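Local coordinates for vitamin B12-binding protein (Vibrio cholerae O395, PDB 5YSC) that binds vitamin B12 in the periplasm and probably delivers it to BtuC, the membrane subunit of the BtuCDF importer, at residues F138-R141 with L142-R146; E230-A233 with V234-Q238. All coordinates share one frame; numbering follows the deposited sequence.

Interaction 1. Residues F138-R141 with L142-R146; sequences FRQR and LQDLR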
loop_
_atom_site.group_PDB
_atom_site.type_symbol
_atom_site.label_atom_id
_atom_site.label_comp_id
_atom_site.label_asym_id
_atom_site.label_seq_id
_atom_site.Cartn_x
_atom_site.Cartn_y
_atom_site.Cartn_z
ATOM N N PHE A 138 1.532 -1.021 16.410
ATOM C CA PHE A 138 1.808 -1.631 15.106
ATOM C C PHE A 138 2.916 -2.664 15.208
ATOM O O PHE A 138 2.811 -3.768 14.664
ATOM C CB PHE A 138 2.215 -0.562 14.072
ATOM C CG PHE A 138 2.386 -1.097 12.685
ATOM C CD1 PHE A 138 3.551 -1.712 12.316
ATOM C CD2 PHE A 138 1.368 -0.990 11.731
ATOM C CE1 PHE A 138 3.719 -2.228 11.046
ATOM C CE2 PHE A 138 1.527 -1.499 10.461
ATOM C CZ PHE A 138 2.692 -2.139 10.117
ATOM N N ARG A 139 4.026 -2.294 15.852
ATOM C CA ARG A 139 5.151 -3.209 15.959
ATOM C C ARG A 139 4.764 -4.485 16.695
ATOM O O ARG A 139 5.171 -5.591 16.309
ATOM C CB ARG A 139 6.306 -2.499 16.664
ATOM C CG ARG A 139 6.918 -1.392 15.807
ATOM C CD ARG A 139 8.311 -0.942 16.282
ATOM N NE ARG A 139 8.919 -0.001 15.330
ATOM C CZ ARG A 139 9.041 1.311 15.513
ATOM N NH1 ARG A 139 8.646 1.887 16.641
ATOM N NH2 ARG A 139 9.613 2.053 14.568
ATOM N N GLN A 140 3.990 -4.349 17.767
ATOM C CA GLN A 140 3.607 -5.535 18.519
ATOM C C GLN A 140 2.680 -6.421 17.699
ATOM O O GLN A 140 2.893 -7.633 17.610
ATOM C CB GLN A 140 2.954 -5.148 19.845
ATOM C CG GLN A 140 2.685 -6.383 20.720
ATOM C CD GLN A 140 3.943 -7.214 20.922
ATOM O OE1 GLN A 140 3.936 -8.454 20.775
ATOM N NE2 GLN A 140 5.049 -6.529 21.219
ATOM N N ARG A 141 1.684 -5.835 17.026
ATOM C CA ARG A 141 0.807 -6.664 16.195
ATOM C C ARG A 141 1.585 -7.292 15.044
ATOM O O ARG A 141 1.342 -8.441 14.670
ATOM C CB ARG A 141 -0.373 -5.842 15.667
ATOM C CG ARG A 141 -1.362 -6.681 14.875
ATOM C CD ARG A 141 -2.575 -5.895 14.443
ATOM N NE ARG A 141 -3.452 -6.737 13.617
ATOM C CZ ARG A 141 -4.373 -6.276 12.764
ATOM N NH1 ARG A 141 -4.565 -4.978 12.583
ATOM N NH2 ARG A 141 -5.090 -7.112 12.050
ATOM N N LEU A 142 2.550 -6.563 14.472
ATOM C CA LEU A 142 3.337 -7.131 13.396
ATOM C C LEU A 142 4.129 -8.322 13.898
ATOM O O LEU A 142 4.254 -9.330 13.201
ATOM C CB LEU A 142 4.284 -6.078 12.800
ATOM C CG LEU A 142 5.255 -6.575 11.720
ATOM C CD1 LEU A 142 4.590 -7.206 10.541
ATOM C CD2 LEU A 142 6.076 -5.396 11.213
ATOM N N GLN A 143 4.648 -8.208 15.119
ATOM C CA GLN A 143 5.333 -9.323 15.762
ATOM C C GLN A 143 4.381 -10.495 15.955
ATOM O O GLN A 143 4.726 -11.651 15.675
ATOM C CB GLN A 143 5.899 -8.862 17.100
ATOM C CG GLN A 143 6.465 -9.953 17.989
ATOM C CD GLN A 143 7.596 -10.723 17.350
ATOM O OE1 GLN A 143 8.325 -10.210 16.493
ATOM N NE2 GLN A 143 7.755 -11.973 17.772
ATOM N N ASP A 144 3.175 -10.209 16.430
ATOM C CA ASP A 144 2.201 -11.276 16.609
ATOM C C ASP A 144 1.924 -11.976 15.290
ATOM O O ASP A 144 1.872 -13.208 15.227
ATOM C CB ASP A 144 0.907 -10.712 17.196
ATOM C CG ASP A 144 1.062 -10.210 18.620
ATOM O OD1 ASP A 144 2.020 -10.630 19.312
ATOM O OD2 ASP A 144 0.228 -9.372 19.039
ATOM N N LEU A 145 1.731 -11.202 14.216
ATOM C CA LEU A 145 1.421 -11.817 12.934
ATOM C C LEU A 145 2.583 -12.648 12.412
ATOM O O LEU A 145 2.371 -13.724 11.843
ATOM C CB LEU A 145 1.028 -10.749 11.930
ATOM C CG LEU A 145 -0.296 -10.059 12.202
ATOM C CD1 LEU A 145 -0.402 -8.777 11.364
ATOM C CD2 LEU A 145 -1.459 -11.016 11.898
ATOM N N ARG A 146 3.820 -12.155 12.556
ATOM C CA ARG A 146 4.963 -12.926 12.086
ATOM C C ARG A 146 5.007 -14.274 12.800
ATOM O O ARG A 146 5.176 -15.319 12.169
ATOM C CB ARG A 146 6.259 -12.127 12.297
ATOM C CG ARG A 146 6.422 -10.910 11.361
ATOM C CD ARG A 146 7.681 -10.083 11.642
ATOM N NE ARG A 146 8.024 -9.270 10.472
ATOM C CZ ARG A 146 8.571 -8.061 10.516
ATOM N NH1 ARG A 146 8.897 -7.515 11.676
ATOM N NH2 ARG A 146 8.812 -7.419 9.382
#
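Phe138 and Leu142 meet one turn apart on helix 128-148. This is the long helix that joins the two lobes of the vitamin B12-binding protein, a hallmark of its class of periplasmic binding proteins. The contact is local, between residues three to four apart on one helix.

The backbone supplies four regular i to i+4 hydrogen bonds. Leu142 N donates to Phe138 O, Gln143 N to Arg139 O, Asp144 N to Gln140 O and Leu145 N to Arg141 O, all at 2.8 to 2.9 Å. All are fairly straight, so the helix runs through both segments without a break.

Apolar contacts follow the buried side. CE1 of Phe138 lies 4.0 Å from CD2 of Leu142, and the methyl approaches the ring at a slant. The ring reaches this methyl because CG of Phe138 stands opposite the backbone N (chi1 -175°), which leans the side chain toward the following turn. Phe138 packs between helix 112-122, at Ile114 and Ala115, and helix 254-267, at Leu255. Leu145 rests on Leu255 and Val258.

The charged side chains run out from the helix to different neighbours. Arg139 forms salt bridges with Glu119 and Asp116, while Arg141 pairs with Asp256 and Glu259. Arg141 is fully extended from CB to NE, and this carries its guanidinium to helix 254-267. Its aliphatic part still brushes the next turn: Arg141 CG lies 4.2 Å from Leu145 CD1.

Arg146 has a salt bridge to Asp112. Its guanidinium also lies against Leu142: the CD2 methyl that meets Phe138 sits 3.4 Å above one face of the Arg146 group, displaced toward its rim.

Interaction 2. Residues E230-A233 with V234-Q238; sequences ELSA and VQNDQ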
loop_
_atom_site.group_PDB
_atom_site.type_symbol
_atom_site.label_atom_id
_atom_site.label_comp_id
_atom_site.label_asym_id
_atom_site.label_seq_id
_atom_site.Cartn_x
_atom_site.Cartn_y
_atom_site.Cartn_z
ATOM N N GLU A 230 -6.849 -24.818 -17.671
ATOM C CA GLU A 230 -5.418 -24.522 -17.724
ATOM C C GLU A 230 -4.859 -23.967 -16.419
ATOM O O GLU A 230 -3.639 -23.821 -16.309
ATOM C CB GLU A 230 -5.087 -23.533 -18.856
ATOM C CG GLU A 230 -6.172 -22.597 -19.261
ATOM C CD GLU A 230 -7.259 -23.276 -20.103
ATOM O OE1 GLU A 230 -6.940 -24.010 -21.061
ATOM O OE2 GLU A 230 -8.443 -23.084 -19.782
ATOM N N LEU A 231 -5.708 -23.647 -15.445
ATOM C CA LEU A 231 -5.269 -23.045 -14.185
ATOM C C LEU A 231 -5.691 -23.870 -12.977
ATOM O O LEU A 231 -6.876 -23.914 -12.635
ATOM C CB LEU A 231 -5.814 -21.630 -14.076
ATOM C CG LEU A 231 -5.116 -20.631 -15.004
ATOM C CD1 LEU A 231 -5.817 -19.314 -14.975
ATOM C CD2 LEU A 231 -3.641 -20.428 -14.627
ATOM N N SER A 232 -4.716 -24.493 -12.311
ATOM C CA SER A 232 -5.008 -25.208 -11.073
ATOM C C SER A 232 -5.554 -24.268 -10.001
ATOM O O SER A 232 -6.400 -24.663 -9.185
ATOM C CB SER A 232 -3.753 -25.916 -10.557
ATOM O OG SER A 232 -2.774 -24.985 -10.117
ATOM N N ALA A 233 -5.091 -23.022 -9.986
ATOM C CA ALA A 233 -5.685 -22.057 -9.065
ATOM C C ALA A 233 -7.194 -21.968 -9.244
ATOM O O ALA A 233 -7.910 -21.784 -8.266
ATOM C CB ALA A 233 -5.038 -20.681 -9.229
ATOM N N VAL A 234 -7.708 -22.085 -10.468
ATOM C CA VAL A 234 -9.152 -21.996 -10.642
ATOM C C VAL A 234 -9.815 -23.311 -10.238
ATOM O O VAL A 234 -10.825 -23.309 -9.525
ATOM C CB VAL A 234 -9.497 -21.590 -12.086
ATOM C CG1 VAL A 234 -11.009 -21.492 -12.284
ATOM C CG2 VAL A 234 -8.843 -20.260 -12.403
ATOM N N GLN A 235 -9.240 -24.441 -10.672
ATOM C CA GLN A 235 -9.796 -25.756 -10.325
ATOM C C GLN A 235 -9.889 -25.923 -8.819
ATOM O O GLN A 235 -10.844 -26.518 -8.307
ATOM C CB GLN A 235 -8.942 -26.884 -10.917
ATOM C CG GLN A 235 -8.693 -26.791 -12.417
ATOM C CD GLN A 235 -7.522 -27.650 -12.876
ATOM O OE1 GLN A 235 -7.031 -28.517 -12.143
ATOM N NE2 GLN A 235 -7.055 -27.394 -14.095
ATOM N N ASN A 236 -8.904 -25.395 -8.096
ATOM C CA ASN A 236 -8.822 -25.505 -6.652
ATOM C C ASN A 236 -9.549 -24.380 -5.927
ATOM O O ASN A 236 -9.466 -24.306 -4.701
ATOM C CB ASN A 236 -7.354 -25.552 -6.238
ATOM C CG ASN A 236 -6.652 -26.816 -6.704
ATOM O OD1 ASN A 236 -7.284 -27.863 -6.882
ATOM N ND2 ASN A 236 -5.328 -26.729 -6.875
ATOM N N ASP A 237 -10.274 -23.516 -6.645
ATOM C CA ASP A 237 -11.087 -22.473 -6.016
ATOM C C ASP A 237 -10.215 -21.532 -5.182
ATOM O O ASP A 237 -10.560 -21.152 -4.058
ATOM C CB ASP A 237 -12.188 -23.102 -5.163
ATOM C CG ASP A 237 -13.135 -22.083 -4.553
ATOM O OD1 ASP A 237 -13.204 -20.933 -5.047
ATOM O OD2 ASP A 237 -13.826 -22.442 -3.563
ATOM N N GLN A 238 -9.069 -21.152 -5.748
ATOM C CA GLN A 238 -8.099 -20.288 -5.083
ATOM C C GLN A 238 -7.873 -19.010 -5.882
ATOM O O GLN A 238 -6.742 -18.536 -6.031
ATOM C CB GLN A 238 -6.795 -21.036 -4.838
ATOM C CG GLN A 238 -7.015 -22.265 -3.976
ATOM C CD GLN A 238 -5.737 -22.992 -3.538
ATOM O OE1 GLN A 238 -5.761 -23.769 -2.586
ATOM N NE2 GLN A 238 -4.626 -22.750 -4.232
HETATM O O HOH W 1 -3.345 -24.200 -7.251
#
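Ala233 and Gln238 close the short helix 232-235 with a Schellman motif. Ala233 O accepts Gln238 N at 2.8 Å, and the donor lies nearly in line with the C=O bond. Inside this loop Asp237 N bonds to Val234 O at 2.9 Å. Asp237 takes a positive phi of 60°, which turns the chain out of the helix. Leu231 and Ala233 pack on Ile211 of strand 210-213, and Val234 on Trp224.

Val234 reaches back to the start of the helix. Val234 CG2 is 3.7 Å from CB of Leu231, the N-cap residue, which also touches Trp224. Leu231 O receives two backbone donors. Gln235 N comes in the carbonyl plane, 3.1 Å from Leu231 O, while Val234 N stands above that plane and makes a more bent bond.

Ser232 is joined to Asn236, one turn later, by a backbone bond and a water. Ser232 O takes Asn236 N at 2.8 Å. Ser232 OG lies between the backbone N and the carbonyl carbon (chi1 68°), where it is 3.0 Å from the water O. The same water accepts from Asn236 ND2, so it links the two side chains.

Backbone bonds thus occupy the carbonyls of Leu231, Ser232, Ala233 and Val234. A helix of one turn can end here with these polar groups paired.

Interactions 1 and 2 do not touch. Their centres are 32 Å apart and their nearest atoms about 19 Å apart. Interaction 1 lies on the helix between the lobes, and the side chain of Phe138 is about 13 Å from the bound cyanocobalamin. Interaction 2 belongs to the second lobe and leads into strand 239-241, an outer strand of that lobe's parallel sheet. The side chain of Glu230 is about 9 Å from that of Glu201, a residue predicted to matter for BtuC binding. Neither contact forms the vitamin pocket. Along the chain they are in series, on helix 128-148 and then helix 232-235.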